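Local coordinates for inorganic polyphosphate/ATP-glucomannokinase (Arthrobacter sp., PDB 1WOQ), which phosphorylates glucose and mannose, drawing the phosphoryl group from either inorganic polyphosphate or ATP, as a bacterial sugar kinase of the ROK family, at residues G170-D175 / Q203-H208; E216-G221 / L235-P240; T143-T148 / S155-D160; T151-A156 / T181-V186. One frame throughout, in Å; residues are numbered along the deposited sequence.

Contact 1: G170-D175 / Q203-H208; sequences GHLEID and QRYFSH. With BGC (beta-D-glucopyranose), chain C.
The CD1 methyl of I174 drives into the corner between two aromatic side chains of helix 195-213, and this is the close-packed part of the contact. It lies 3.3 Å from CD1 of Y205, approaching that ring obliquely with the two side chains crossing at about a right angle, and 3.9 Å from ND1 of H208. L172 adds its own CD1 more loosely, 4.4 Å from CE1 of Y205, while its side chain also rests on V209 and L212, further along the same helix. Y205 points its ring at the loop because CG is turned opposite the backbone N (chi1 -178°); its hydroxyl is hydrogen-bonded to L169 O, just before G170. The short strand 173-174, half of a two-stranded antiparallel ribbon with 177-178, is thereby laid against the helix in the C-terminal lobe of an actin-like ATPase fold. The same loop carries a sugar ligand: H171, turned away from the helix, donates from NE2 to O2 of the beta-D-glucopyranose at 2.8 Å, the hydroxyl lying near the ring plane, and also to O1. Its ND1 is engaged by D178, which would fix the ring's rotation. Toward solvent the contact changes character. The bent chain of R204 passes I174, whose CG2 sits over one guanidinium face, and NH1 then forms a salt bridge with OD1 of exposed D175 at 3.1 Å; the hydrogen bond from NH1 to OD2 is weak, and carboxylate and guanidinium planes stand 53° apart.

Contact 2: E216-G221 / L235-P240; sequences ELFIVG and LRLRTP
The backbones of 216-221 and 235-240 come closest at L217 and P240, whose CA atoms are 5.3 Å apart, and they are joined by one hydrogen bond, from F218 N to P240 O at 3.0 Å with an N-H...O angle of 157°. That bond lies where the loop 235-240 runs into strand 241-243, the outer neighbour of strand 217-221 in the five-stranded sheet, and F218 goes on to pair with V242. T239 brings the apolar side of its side chain to the strand: CG2 is 3.7 Å from CA of L217 and 3.7 Å from CD1 of F218, crossing the phenylalanine at about a right angle. With OG1 beside the backbone N (chi1 -49°) and CG2 opposite that N, the methyl faces the strand and OG1 is hydrogen-bonded to E210 of helix 195-213. L237 adds a looser touch, CD1 to CD1 of F218 at 4.4 Å, and the F218 ring also meets F206 of that helix edge-to-face. At the solvent side, the P240 ring lies across the end of L217: CD1 of L217 is 3.9 Å from CG of P240, and that proline CG is 3.2 Å from O of E216. The chemistry is thus divided: the bond to P240 O and the pairing of F218 with V242 bring the loop into the sheet beside strand 217-221, and threonine, by offering methyl to the strand and hydroxyl to a helix glutamate, ties the loop to both layers.

Contact 3: T143-T148 / S155-D160; sequences TVLVIT and SAFIFD
Strands 143-149 and 153-159 form the beta hairpin at the middle of the C-terminal lobe's mixed sheet, in the ROK branch of the actin-like ATPase fold. Over these segments their axes run antiparallel at 170°, and V144-I158 and V146-A156 are the hydrogen-bonded pairs. Each is closed by two N-H...O bonds; the straightest, V144 N to I158 O, spans 2.8 Å at 176°. CA-H...O contacts supplement them, S155 CA lying 3.2 Å from V146 O. On one face T143 and L145 meet the rings of F157 and F159, while I147 meets S155. L145 and F157 lie side by side and point the same way, and CD2 of L145 sits over the ring, 3.8 Å from its centroid in a CH-pi contact. T143 divides its two branches: CG2 goes to CE2 of F157 at 3.9 Å, while OG1 meets the edge of the F159 ring. Farther along, CD1 of I147 packs on CB of S155. Helix 195-213 packs on this face through V209, Y205 and F206, with F213 meeting F157 edge-to-face. The opposite face is aliphatic and plainer: CB of V146 is 3.9 Å from CB of A156, and V144 faces I158. Paired amides satisfy the backbone polar groups of V144, V146, A156 and I158, and the side chains above and below are mostly apolar; the buried hydroxyl of S155 is satisfied by A167 O and L169 N.

Contact 4: T151-A156 / T181-V186; sequences TGIGSA and TKASAV. With BGC (beta-D-glucopyranose), chain C; PO4 (phosphate ion), chain D.
Here the start of a sheet strand is packed against the junction of two short helices, 179-183 and 185-190, beside the glucose pocket, without any hydrogen bond between the two segments. I153 reaches into the junction with an extended side chain: CD1 lies 3.8 Å from CB of A183, and CG1 is 3.9 Å from CA of S184. S184 places its CB 3.5 Å from T151 O. Its OG, between backbone N and carbonyl carbon (chi1 65°), serves the helices instead, capping A187 N at the start of 185-190 and bonding to E180 O. Further out, CG2 of V186 touches CA of T151 at 3.7 Å. The other side of the same turn faces the ligands. T151 grips a phosphate ion, probably from the crystallisation liquor, twice: its N donates to O2 at 3.0 Å and 175°, and OG1 donates to O4 at 2.8 Å. G152 and G154, with no side chains, lie against the sugar, G154 CA 3.6 Å from C5 of the glucose. E180 bonds to both I153 N and the sugar. Apolar packing on one side therefore backs a turn that gives T151 N and OG1 to the phosphate and lies in van der Waals contact with the sugar, consistent with a place for the phosphoryl donor next to the acceptor.

How the contacts relate
Contacts 3 and 4 are buried, whereas contacts 1 and 2 lie farther from the chain's centre and are only partly buried. Contact 3 is a true strand ladder, rich in backbone bonds; it shares S155 and A156 with contact 4, where strand 153-159 begins and backbone pairing gives way to side-chain packing and ligand binding. Contact 2 extends the same sheet on its other flank, G221 N bonding to I147 O. Helix 195-213 joins contacts 1, 2 and 3: F206 packs on both I147 and L237, and Q203 bonds to R236 N. Contacts 1 and 4 both reach the glucose, and G170 packs on I153, but only contact 1 carries a salt bridge, at its solvent side.

Contact 1: G170-D175 / Q203-H208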
loop_
_atom_site.group_PDB
_atom_site.type_symbol
_atom_site.label_atom_id
_atom_site.label_comp_id
_atom_site.label_asym_id
_atom_site.label_seq_id
_atom_site.Cartn_x
_atom_site.Cartn_y
_atom_site.Cartn_z
ATOM N N GLY A 170 6.829 -0.620 -9.877
ATOM C CA GLY A 170 7.240 -1.981 -9.597
ATOM C C GLY A 170 7.261 -2.756 -10.899
ATOM O O GLY A 170 7.773 -3.876 -10.960
ATOM N N HIS A 171 6.719 -2.150 -11.953
ATOM C CA HIS A 171 6.669 -2.801 -13.252
ATOM C C HIS A 171 7.552 -2.171 -14.312
ATOM O O HIS A 171 7.369 -2.388 -15.511
ATOM C CB HIS A 171 5.213 -2.917 -13.715
ATOM C CG HIS A 171 4.405 -3.835 -12.850
ATOM N ND1 HIS A 171 4.716 -5.171 -12.703
ATOM C CD2 HIS A 171 3.371 -3.595 -12.009
ATOM C CE1 HIS A 171 3.911 -5.711 -11.806
ATOM N NE2 HIS A 171 3.086 -4.777 -11.368
ATOM N N LEU A 172 8.512 -1.375 -13.857
ATOM C CA LEU A 172 9.489 -0.798 -14.758
ATOM C C LEU A 172 10.267 -2.025 -15.207
ATOM O O LEU A 172 10.366 -3.000 -14.461
ATOM C CB LEU A 172 10.456 0.114 -14.001
ATOM C CG LEU A 172 9.999 1.490 -13.530
ATOM C CD1 LEU A 172 11.020 2.063 -12.544
ATOM C CD2 LEU A 172 9.847 2.407 -14.738
ATOM N N GLU A 173 10.800 -1.999 -16.421
ATOM C CA GLU A 173 11.605 -3.118 -16.877
ATOM C C GLU A 173 13.032 -2.754 -16.511
ATOM O O GLU A 173 13.458 -1.620 -16.721
ATOM C CB GLU A 173 11.496 -3.295 -18.387
ATOM C CG GLU A 173 12.430 -4.361 -18.925
ATOM C CD GLU A 173 12.401 -4.439 -20.429
ATOM O OE1 GLU A 173 13.494 -4.445 -21.036
ATOM O OE2 GLU A 173 11.288 -4.494 -20.998
ATOM N N ILE A 174 13.766 -3.701 -15.939
ATOM C CA ILE A 174 15.148 -3.450 -15.563
ATOM C C ILE A 174 15.966 -4.695 -15.865
ATOM O O ILE A 174 15.650 -5.790 -15.398
ATOM C CB ILE A 174 15.273 -3.100 -14.066
ATOM C CG1 ILE A 174 14.516 -1.798 -13.776
ATOM C CG2 ILE A 174 16.737 -2.936 -13.690
ATOM C CD1 ILE A 174 14.565 -1.364 -12.335
ATOM N N ASP A 175 17.007 -4.509 -16.670
ATOM C CA ASP A 175 17.882 -5.599 -17.076
ATOM C C ASP A 175 17.125 -6.795 -17.658
ATOM O O ASP A 175 17.365 -7.948 -17.293
ATOM C CB ASP A 175 18.773 -6.017 -15.903
ATOM C CG ASP A 175 19.722 -4.906 -15.480
ATOM O OD1 ASP A 175 20.242 -4.210 -16.379
ATOM O OD2 ASP A 175 19.956 -4.725 -14.269
ATOM N N GLN A 203 20.322 -1.702 -5.500
ATOM C CA GLN A 203 21.200 -0.615 -5.937
ATOM C C GLN A 203 20.833 -0.282 -7.378
ATOM O O GLN A 203 20.726 0.886 -7.753
ATOM C CB GLN A 203 22.667 -1.050 -5.872
ATOM C CG GLN A 203 23.671 -0.072 -6.505
ATOM C CD GLN A 203 23.700 1.284 -5.823
ATOM O OE1 GLN A 203 23.549 1.382 -4.607
ATOM N NE2 GLN A 203 23.914 2.337 -6.604
ATOM N N ARG A 204 20.640 -1.325 -8.177
ATOM C CA ARG A 204 20.276 -1.157 -9.579
ATOM C C ARG A 204 18.909 -0.502 -9.713
ATOM O O ARG A 204 18.742 0.447 -10.484
ATOM C CB ARG A 204 20.253 -2.512 -10.293
ATOM C CG ARG A 204 19.937 -2.423 -11.784
ATOM C CD ARG A 204 21.006 -1.621 -12.512
ATOM N NE ARG A 204 20.480 -0.414 -13.143
ATOM C CZ ARG A 204 19.850 -0.389 -14.315
ATOM N NH1 ARG A 204 19.662 -1.507 -15.000
ATOM N NH2 ARG A 204 19.407 0.762 -14.800
ATOM N N TYR A 205 17.933 -1.010 -8.966
ATOM C CA TYR A 205 16.572 -0.473 -9.023
ATOM C C TYR A 205 16.496 0.988 -8.593
ATOM O O TYR A 205 16.000 1.840 -9.338
ATOM C CB TYR A 205 15.627 -1.300 -8.144
ATOM C CG TYR A 205 14.188 -0.826 -8.206
ATOM C CD1 TYR A 205 13.358 -1.197 -9.264
ATOM C CD2 TYR A 205 13.672 0.032 -7.234
ATOM C CE1 TYR A 205 12.043 -0.720 -9.355
ATOM C CE2 TYR A 205 12.366 0.513 -7.317
ATOM C CZ TYR A 205 11.558 0.135 -8.381
ATOM O OH TYR A 205 10.271 0.627 -8.478
ATOM N N PHE A 206 16.987 1.288 -7.394
ATOM C CA PHE A 206 16.928 2.656 -6.903
ATOM C C PHE A 206 17.771 3.645 -7.696
ATOM O O PHE A 206 17.362 4.791 -7.875
ATOM C CB PHE A 206 17.289 2.716 -5.416
ATOM C CG PHE A 206 16.205 2.192 -4.520
ATOM C CD1 PHE A 206 16.258 0.897 -4.023
ATOM C CD2 PHE A 206 15.104 2.987 -4.206
ATOM C CE1 PHE A 206 15.229 0.397 -3.224
ATOM C CE2 PHE A 206 14.071 2.498 -3.410
ATOM C CZ PHE A 206 14.135 1.198 -2.919
ATOM N N SER A 207 18.934 3.220 -8.183
ATOM C CA SER A 207 19.755 4.137 -8.968
ATOM C C SER A 207 19.057 4.421 -10.300
ATOM O O SER A 207 19.146 5.526 -10.833
ATOM C CB SER A 207 21.164 3.562 -9.197
ATOM O OG SER A 207 21.132 2.382 -9.968
ATOM N N HIS A 208 18.351 3.431 -10.837
ATOM C CA HIS A 208 17.635 3.635 -12.092
ATOM C C HIS A 208 16.480 4.609 -11.873
ATOM O O HIS A 208 16.309 5.558 -12.636
ATOM C CB HIS A 208 17.080 2.315 -12.633
ATOM C CG HIS A 208 16.314 2.469 -13.912
ATOM N ND1 HIS A 208 15.001 2.071 -14.049
ATOM C CD2 HIS A 208 16.677 2.986 -15.109
ATOM C CE1 HIS A 208 14.589 2.337 -15.277
ATOM N NE2 HIS A 208 15.586 2.893 -15.939
HETATM C C2 BGC C . 1.019 -4.084 -8.291
HETATM C C3 BGC C . 0.832 -2.732 -7.589
HETATM C C4 BGC C . 0.951 -2.908 -6.068
HETATM C C5 BGC C . 2.274 -3.610 -5.731
HETATM C C6 BGC C . 2.449 -3.905 -4.254
HETATM C C1 BGC C . 2.352 -4.695 -7.853
HETATM O O1 BGC C . 2.534 -5.937 -8.440
HETATM O O2 BGC C . 1.005 -3.904 -9.697
HETATM O O3 BGC C . -0.436 -2.182 -7.917
HETATM O O4 BGC C . 0.906 -1.637 -5.429
HETATM O O5 BGC C . 2.357 -4.871 -6.433
HETATM O O6 BGC C . 1.339 -4.620 -3.733
#

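Contact 2: E216-G221 / L235-P240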
loop_
_atom_site.group_PDB
_atom_site.type_symbol
_atom_site.label_atom_id
_atom_site.label_comp_id
_atom_site.label_asym_id
_atom_site.label_seq_id
_atom_site.Cartn_x
_atom_site.Cartn_y
_atom_site.Cartn_z
ATOM N N GLU A 216 13.600 13.794 -4.084
ATOM C CA GLU A 216 14.160 14.458 -2.915
ATOM C C GLU A 216 14.401 13.401 -1.841
ATOM O O GLU A 216 15.282 13.547 -0.991
ATOM C CB GLU A 216 13.174 15.493 -2.369
ATOM C CG GLU A 216 12.800 16.602 -3.339
ATOM C CD GLU A 216 14.003 17.398 -3.802
ATOM O OE1 GLU A 216 14.851 17.739 -2.948
ATOM O OE2 GLU A 216 14.094 17.687 -5.014
ATOM N N LEU A 217 13.615 12.329 -1.894
ATOM C CA LEU A 217 13.705 11.273 -0.894
ATOM C C LEU A 217 13.064 9.968 -1.350
ATOM O O LEU A 217 12.092 9.970 -2.100
ATOM C CB LEU A 217 13.000 11.730 0.391
ATOM C CG LEU A 217 12.876 10.764 1.574
ATOM C CD1 LEU A 217 14.242 10.577 2.210
ATOM C CD2 LEU A 217 11.884 11.314 2.603
ATOM N N PHE A 218 13.633 8.861 -0.887
ATOM C CA PHE A 218 13.109 7.525 -1.161
ATOM C C PHE A 218 12.669 7.025 0.209
ATOM O O PHE A 218 13.406 7.172 1.180
ATOM C CB PHE A 218 14.208 6.577 -1.659
ATOM C CG PHE A 218 14.416 6.585 -3.146
ATOM C CD1 PHE A 218 15.698 6.745 -3.672
ATOM C CD2 PHE A 218 13.357 6.357 -4.020
ATOM C CE1 PHE A 218 15.925 6.673 -5.046
ATOM C CE2 PHE A 218 13.575 6.281 -5.397
ATOM C CZ PHE A 218 14.863 6.440 -5.909
ATOM N N ILE A 219 11.475 6.453 0.294
ATOM C CA ILE A 219 10.993 5.894 1.553
ATOM C C ILE A 219 10.686 4.437 1.231
ATOM O O ILE A 219 9.911 4.154 0.325
ATOM C CB ILE A 219 9.710 6.587 2.044
ATOM C CG1 ILE A 219 9.995 8.060 2.348
ATOM C CG2 ILE A 219 9.191 5.883 3.292
ATOM C CD1 ILE A 219 8.752 8.875 2.660
ATOM N N VAL A 220 11.309 3.517 1.958
ATOM C CA VAL A 220 11.096 2.103 1.699
ATOM C C VAL A 220 10.076 1.483 2.639
ATOM O O VAL A 220 10.267 1.457 3.856
ATOM C CB VAL A 220 12.421 1.318 1.796
ATOM C CG1 VAL A 220 12.180 -0.149 1.458
ATOM C CG2 VAL A 220 13.453 1.926 0.845
ATOM N N GLY A 221 8.990 0.985 2.052
ATOM C CA GLY A 221 7.939 0.356 2.826
ATOM C C GLY A 221 7.858 -1.136 2.558
ATOM O O GLY A 221 8.772 -1.724 1.980
ATOM N N LEU A 235 23.812 0.521 -0.034
ATOM C CA LEU A 235 23.517 1.315 -1.216
ATOM C C LEU A 235 24.341 2.592 -1.314
ATOM O O LEU A 235 24.767 3.156 -0.306
ATOM C CB LEU A 235 22.023 1.655 -1.259
ATOM C CG LEU A 235 21.078 0.451 -1.179
ATOM C CD1 LEU A 235 19.629 0.928 -1.288
ATOM C CD2 LEU A 235 21.398 -0.533 -2.293
ATOM N N ARG A 236 24.570 3.027 -2.547
ATOM C CA ARG A 236 25.324 4.243 -2.820
ATOM C C ARG A 236 24.486 5.070 -3.783
ATOM O O ARG A 236 24.643 4.981 -5.002
ATOM C CB ARG A 236 26.678 3.895 -3.442
ATOM C CG ARG A 236 27.619 3.161 -2.489
ATOM C CD ARG A 236 28.060 4.068 -1.344
ATOM N NE ARG A 236 28.932 3.387 -0.387
ATOM C CZ ARG A 236 28.512 2.528 0.535
ATOM N NH1 ARG A 236 27.224 2.233 0.642
ATOM N NH2 ARG A 236 29.383 1.961 1.359
ATOM N N LEU A 237 23.586 5.869 -3.221
ATOM C CA LEU A 237 22.689 6.697 -4.014
ATOM C C LEU A 237 22.891 8.179 -3.746
ATOM O O LEU A 237 23.434 8.567 -2.712
ATOM C CB LEU A 237 21.240 6.332 -3.695
ATOM C CG LEU A 237 20.857 4.859 -3.830
ATOM C CD1 LEU A 237 19.478 4.634 -3.226
ATOM C CD2 LEU A 237 20.889 4.455 -5.294
ATOM N N ARG A 238 22.440 9.003 -4.681
ATOM C CA ARG A 238 22.551 10.446 -4.530
ATOM C C ARG A 238 21.333 10.914 -3.735
ATOM O O ARG A 238 21.304 12.023 -3.214
ATOM C CB ARG A 238 22.563 11.122 -5.904
ATOM C CG ARG A 238 23.018 12.574 -5.885
ATOM C CD ARG A 238 24.461 12.686 -5.404
ATOM N NE ARG A 238 24.996 14.040 -5.534
ATOM C CZ ARG A 238 25.143 14.680 -6.691
ATOM N NH1 ARG A 238 25.641 15.909 -6.710
ATOM N NH2 ARG A 238 24.791 14.093 -7.827
ATOM N N THR A 239 20.338 10.040 -3.635
ATOM C CA THR A 239 19.093 10.347 -2.933
ATOM C C THR A 239 19.039 9.731 -1.542
ATOM O O THR A 239 19.341 8.553 -1.367
ATOM C CB THR A 239 17.876 9.796 -3.709
ATOM O OG1 THR A 239 17.963 10.192 -5.081
ATOM C CG2 THR A 239 16.572 10.313 -3.108
ATOM N N PRO A 240 18.658 10.522 -0.528
ATOM C CA PRO A 240 18.588 9.930 0.808
ATOM C C PRO A 240 17.497 8.865 0.776
ATOM O O PRO A 240 16.486 9.020 0.086
ATOM C CB PRO A 240 18.241 11.120 1.702
ATOM C CG PRO A 240 17.514 12.052 0.780
ATOM C CD PRO A 240 18.311 11.953 -0.496
#

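Contact 3: T143-T148 / S155-D160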
loop_
_atom_site.group_PDB
_atom_site.type_symbol
_atom_site.label_atom_id
_atom_site.label_comp_id
_atom_site.label_asym_id
_atom_site.label_seq_id
_atom_site.Cartn_x
_atom_site.Cartn_y
_atom_site.Cartn_z
ATOM N N THR A 143 9.527 15.899 -5.198
ATOM C CA THR A 143 9.259 14.493 -5.461
ATOM C C THR A 143 9.736 13.549 -4.372
ATOM O O THR A 143 10.919 13.516 -4.037
ATOM C CB THR A 143 9.905 14.077 -6.788
ATOM O OG1 THR A 143 9.383 14.899 -7.835
ATOM C CG2 THR A 143 9.616 12.610 -7.102
ATOM N N VAL A 144 8.796 12.779 -3.831
ATOM C CA VAL A 144 9.080 11.793 -2.794
ATOM C C VAL A 144 8.501 10.473 -3.285
ATOM O O VAL A 144 7.310 10.381 -3.564
ATOM C CB VAL A 144 8.417 12.182 -1.449
ATOM C CG1 VAL A 144 8.591 11.061 -0.432
ATOM C CG2 VAL A 144 9.050 13.471 -0.921
ATOM N N LEU A 145 9.337 9.449 -3.395
ATOM C CA LEU A 145 8.849 8.165 -3.881
ATOM C C LEU A 145 8.870 7.104 -2.798
ATOM O O LEU A 145 9.918 6.786 -2.243
ATOM C CB LEU A 145 9.681 7.707 -5.087
ATOM C CG LEU A 145 9.735 8.706 -6.251
ATOM C CD1 LEU A 145 10.634 8.162 -7.358
ATOM C CD2 LEU A 145 8.330 8.963 -6.776
ATOM N N VAL A 146 7.693 6.569 -2.490
ATOM C CA VAL A 146 7.563 5.528 -1.480
ATOM C C VAL A 146 7.522 4.199 -2.228
ATOM O O VAL A 146 6.583 3.922 -2.971
ATOM C CB VAL A 146 6.264 5.709 -0.666
ATOM C CG1 VAL A 146 6.223 4.710 0.485
ATOM C CG2 VAL A 146 6.190 7.132 -0.128
ATOM N N ILE A 147 8.567 3.398 -2.051
ATOM C CA ILE A 147 8.670 2.108 -2.722
ATOM C C ILE A 147 8.422 1.007 -1.700
ATOM O O ILE A 147 9.139 0.917 -0.706
ATOM C CB ILE A 147 10.083 1.918 -3.320
ATOM C CG1 ILE A 147 10.400 3.056 -4.298
ATOM C CG2 ILE A 147 10.190 0.559 -3.995
ATOM C CD1 ILE A 147 9.466 3.140 -5.504
ATOM N N THR A 148 7.410 0.176 -1.938
ATOM C CA THR A 148 7.110 -0.910 -1.013
ATOM C C THR A 148 7.632 -2.246 -1.543
ATOM O O THR A 148 7.449 -2.584 -2.716
ATOM C CB THR A 148 5.589 -1.015 -0.740
ATOM O OG1 THR A 148 4.896 -1.367 -1.944
ATOM C CG2 THR A 148 5.056 0.316 -0.236
ATOM N N SER A 155 4.595 1.411 -5.550
ATOM C CA SER A 155 5.179 2.739 -5.564
ATOM C C SER A 155 4.118 3.814 -5.447
ATOM O O SER A 155 3.113 3.787 -6.159
ATOM C CB SER A 155 5.972 2.975 -6.853
ATOM O OG SER A 155 5.119 2.948 -7.989
ATOM N N ALA A 156 4.350 4.755 -4.538
ATOM C CA ALA A 156 3.458 5.888 -4.358
ATOM C C ALA A 156 4.276 7.095 -4.805
ATOM O O ALA A 156 5.366 7.341 -4.280
ATOM C CB ALA A 156 3.066 6.042 -2.891
ATOM N N PHE A 157 3.760 7.827 -5.782
ATOM C CA PHE A 157 4.443 9.009 -6.296
ATOM C C PHE A 157 3.841 10.223 -5.592
ATOM O O PHE A 157 2.679 10.569 -5.809
ATOM C CB PHE A 157 4.237 9.106 -7.814
ATOM C CG PHE A 157 5.221 10.013 -8.512
ATOM C CD1 PHE A 157 6.062 9.509 -9.501
ATOM C CD2 PHE A 157 5.296 11.366 -8.190
ATOM C CE1 PHE A 157 6.968 10.344 -10.165
ATOM C CE2 PHE A 157 6.197 12.210 -8.841
ATOM C CZ PHE A 157 7.034 11.698 -9.832
ATOM N N ILE A 158 4.636 10.853 -4.732
ATOM C CA ILE A 158 4.198 12.026 -3.984
ATOM C C ILE A 158 4.942 13.257 -4.506
ATOM O O ILE A 158 6.151 13.204 -4.718
ATOM C CB ILE A 158 4.518 11.878 -2.469
ATOM C CG1 ILE A 158 3.925 10.575 -1.919
ATOM C CG2 ILE A 158 3.966 13.075 -1.695
ATOM C CD1 ILE A 158 2.413 10.482 -2.028
ATOM N N PHE A 159 4.218 14.348 -4.737
ATOM C CA PHE A 159 4.842 15.589 -5.192
ATOM C C PHE A 159 4.270 16.749 -4.388
ATOM O O PHE A 159 3.063 17.004 -4.420
ATOM C CB PHE A 159 4.600 15.838 -6.681
ATOM C CG PHE A 159 5.355 17.025 -7.211
ATOM C CD1 PHE A 159 6.742 16.995 -7.298
ATOM C CD2 PHE A 159 4.687 18.194 -7.566
ATOM C CE1 PHE A 159 7.462 18.109 -7.727
ATOM C CE2 PHE A 159 5.396 19.317 -7.998
ATOM C CZ PHE A 159 6.787 19.273 -8.077
ATOM N N ASP A 160 5.143 17.452 -3.675
ATOM C CA ASP A 160 4.725 18.568 -2.834
ATOM C C ASP A 160 3.657 18.099 -1.850
ATOM O O ASP A 160 2.688 18.813 -1.568
ATOM C CB ASP A 160 4.188 19.728 -3.684
ATOM C CG ASP A 160 5.295 20.545 -4.332
ATOM O OD1 ASP A 160 6.471 20.378 -3.949
ATOM O OD2 ASP A 160 4.984 21.370 -5.219
#

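Contact 4: T151-A156 / T181-V186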
loop_
_atom_site.group_PDB
_atom_site.type_symbol
_atom_site.label_atom_id
_atom_site.label_comp_id
_atom_site.label_asym_id
_atom_site.label_seq_id
_atom_site.Cartn_x
_atom_site.Cartn_y
_atom_site.Cartn_z
ATOM N N THR A 151 5.130 -8.827 -1.713
ATOM C CA THR A 151 4.752 -9.803 -2.734
ATOM C C THR A 151 5.114 -9.190 -4.085
ATOM O O THR A 151 5.679 -9.845 -4.958
ATOM C CB THR A 151 3.241 -10.101 -2.676
ATOM O OG1 THR A 151 2.932 -10.718 -1.419
ATOM C CG2 THR A 151 2.833 -11.035 -3.806
ATOM N N GLY A 152 4.790 -7.915 -4.241
ATOM C CA GLY A 152 5.131 -7.212 -5.462
ATOM C C GLY A 152 5.889 -5.970 -5.038
ATOM O O GLY A 152 6.202 -5.808 -3.857
ATOM N N ILE A 153 6.220 -5.107 -5.988
ATOM C CA ILE A 153 6.895 -3.864 -5.647
ATOM C C ILE A 153 5.877 -2.771 -5.925
ATOM O O ILE A 153 5.384 -2.642 -7.043
ATOM C CB ILE A 153 8.160 -3.629 -6.496
ATOM C CG1 ILE A 153 9.238 -4.647 -6.098
ATOM C CG2 ILE A 153 8.671 -2.192 -6.285
ATOM C CD1 ILE A 153 10.565 -4.476 -6.825
ATOM N N GLY A 154 5.532 -2.014 -4.891
ATOM C CA GLY A 154 4.570 -0.950 -5.063
ATOM C C GLY A 154 5.272 0.385 -5.053
ATOM O O GLY A 154 6.420 0.489 -4.613
ATOM N N SER A 155 4.595 1.411 -5.550
ATOM C CA SER A 155 5.179 2.739 -5.564
ATOM C C SER A 155 4.118 3.814 -5.447
ATOM O O SER A 155 3.113 3.787 -6.159
ATOM C CB SER A 155 5.972 2.975 -6.853
ATOM O OG SER A 155 5.119 2.948 -7.989
ATOM N N ALA A 156 4.350 4.755 -4.538
ATOM C CA ALA A 156 3.458 5.888 -4.358
ATOM C C ALA A 156 4.276 7.095 -4.805
ATOM O O ALA A 156 5.366 7.341 -4.280
ATOM C CB ALA A 156 3.066 6.042 -2.891
ATOM N N THR A 181 9.691 -8.944 -10.546
ATOM C CA THR A 181 9.882 -10.378 -10.713
ATOM C C THR A 181 11.260 -10.784 -10.196
ATOM O O THR A 181 11.504 -11.956 -9.908
ATOM C CB THR A 181 9.721 -10.818 -12.190
ATOM O OG1 THR A 181 10.750 -10.232 -12.993
ATOM C CG2 THR A 181 8.366 -10.386 -12.721
ATOM N N LYS A 182 12.153 -9.809 -10.054
ATOM C CA LYS A 182 13.501 -10.081 -9.564
ATOM C C LYS A 182 13.840 -9.423 -8.224
ATOM O O LYS A 182 14.683 -9.931 -7.478
ATOM C CB LYS A 182 14.535 -9.631 -10.603
ATOM C CG LYS A 182 14.600 -10.501 -11.847
ATOM C CD LYS A 182 15.135 -11.885 -11.514
ATOM C CE LYS A 182 15.281 -12.741 -12.762
ATOM N NZ LYS A 182 15.896 -14.063 -12.449
ATOM N N ALA A 183 13.176 -8.314 -7.903
ATOM C CA ALA A 183 13.491 -7.587 -6.675
ATOM C C ALA A 183 12.431 -7.489 -5.579
ATOM O O ALA A 183 12.627 -6.764 -4.607
ATOM C CB ALA A 183 13.975 -6.178 -7.039
ATOM N N SER A 184 11.313 -8.193 -5.718
ATOM C CA SER A 184 10.292 -8.148 -4.673
ATOM C C SER A 184 10.819 -8.967 -3.496
ATOM O O SER A 184 11.827 -9.666 -3.622
ATOM C CB SER A 184 8.981 -8.759 -5.166
ATOM O OG SER A 184 9.142 -10.142 -5.428
ATOM N N ALA A 185 10.147 -8.880 -2.354
ATOM C CA ALA A 185 10.571 -9.636 -1.180
ATOM C C ALA A 185 10.465 -11.123 -1.494
ATOM O O ALA A 185 11.281 -11.932 -1.049
ATOM C CB ALA A 185 9.695 -9.284 0.014
ATOM N N VAL A 186 9.450 -11.473 -2.276
ATOM C CA VAL A 186 9.224 -12.857 -2.668
ATOM C C VAL A 186 10.346 -13.358 -3.576
ATOM O O VAL A 186 10.874 -14.453 -3.383
ATOM C CB VAL A 186 7.868 -12.995 -3.394
ATOM C CG1 VAL A 186 7.786 -14.328 -4.120
ATOM C CG2 VAL A 186 6.732 -12.866 -2.383
HETATM C C2 BGC C . 1.019 -4.084 -8.291
HETATM C C3 BGC C . 0.832 -2.732 -7.589
HETATM C C4 BGC C . 0.951 -2.908 -6.068
HETATM C C5 BGC C . 2.274 -3.610 -5.731
HETATM C C6 BGC C . 2.449 -3.905 -4.254
HETATM C C1 BGC C . 2.352 -4.695 -7.853
HETATM O O1 BGC C . 2.534 -5.937 -8.440
HETATM O O2 BGC C . 1.005 -3.904 -9.697
HETATM O O3 BGC C . -0.436 -2.182 -7.917
HETATM O O4 BGC C . 0.906 -1.637 -5.429
HETATM O O5 BGC C . 2.357 -4.871 -6.433
HETATM O O6 BGC C . 1.339 -4.620 -3.733
HETATM P P PO4 D . 1.581 -7.857 0.421
HETATM O O1 PO4 D . 0.634 -6.649 0.020
HETATM O O2 PO4 D . 3.051 -7.672 0.118
HETATM O O3 PO4 D . 1.347 -7.920 1.949
HETATM O O4 PO4 D . 0.937 -9.034 -0.291
#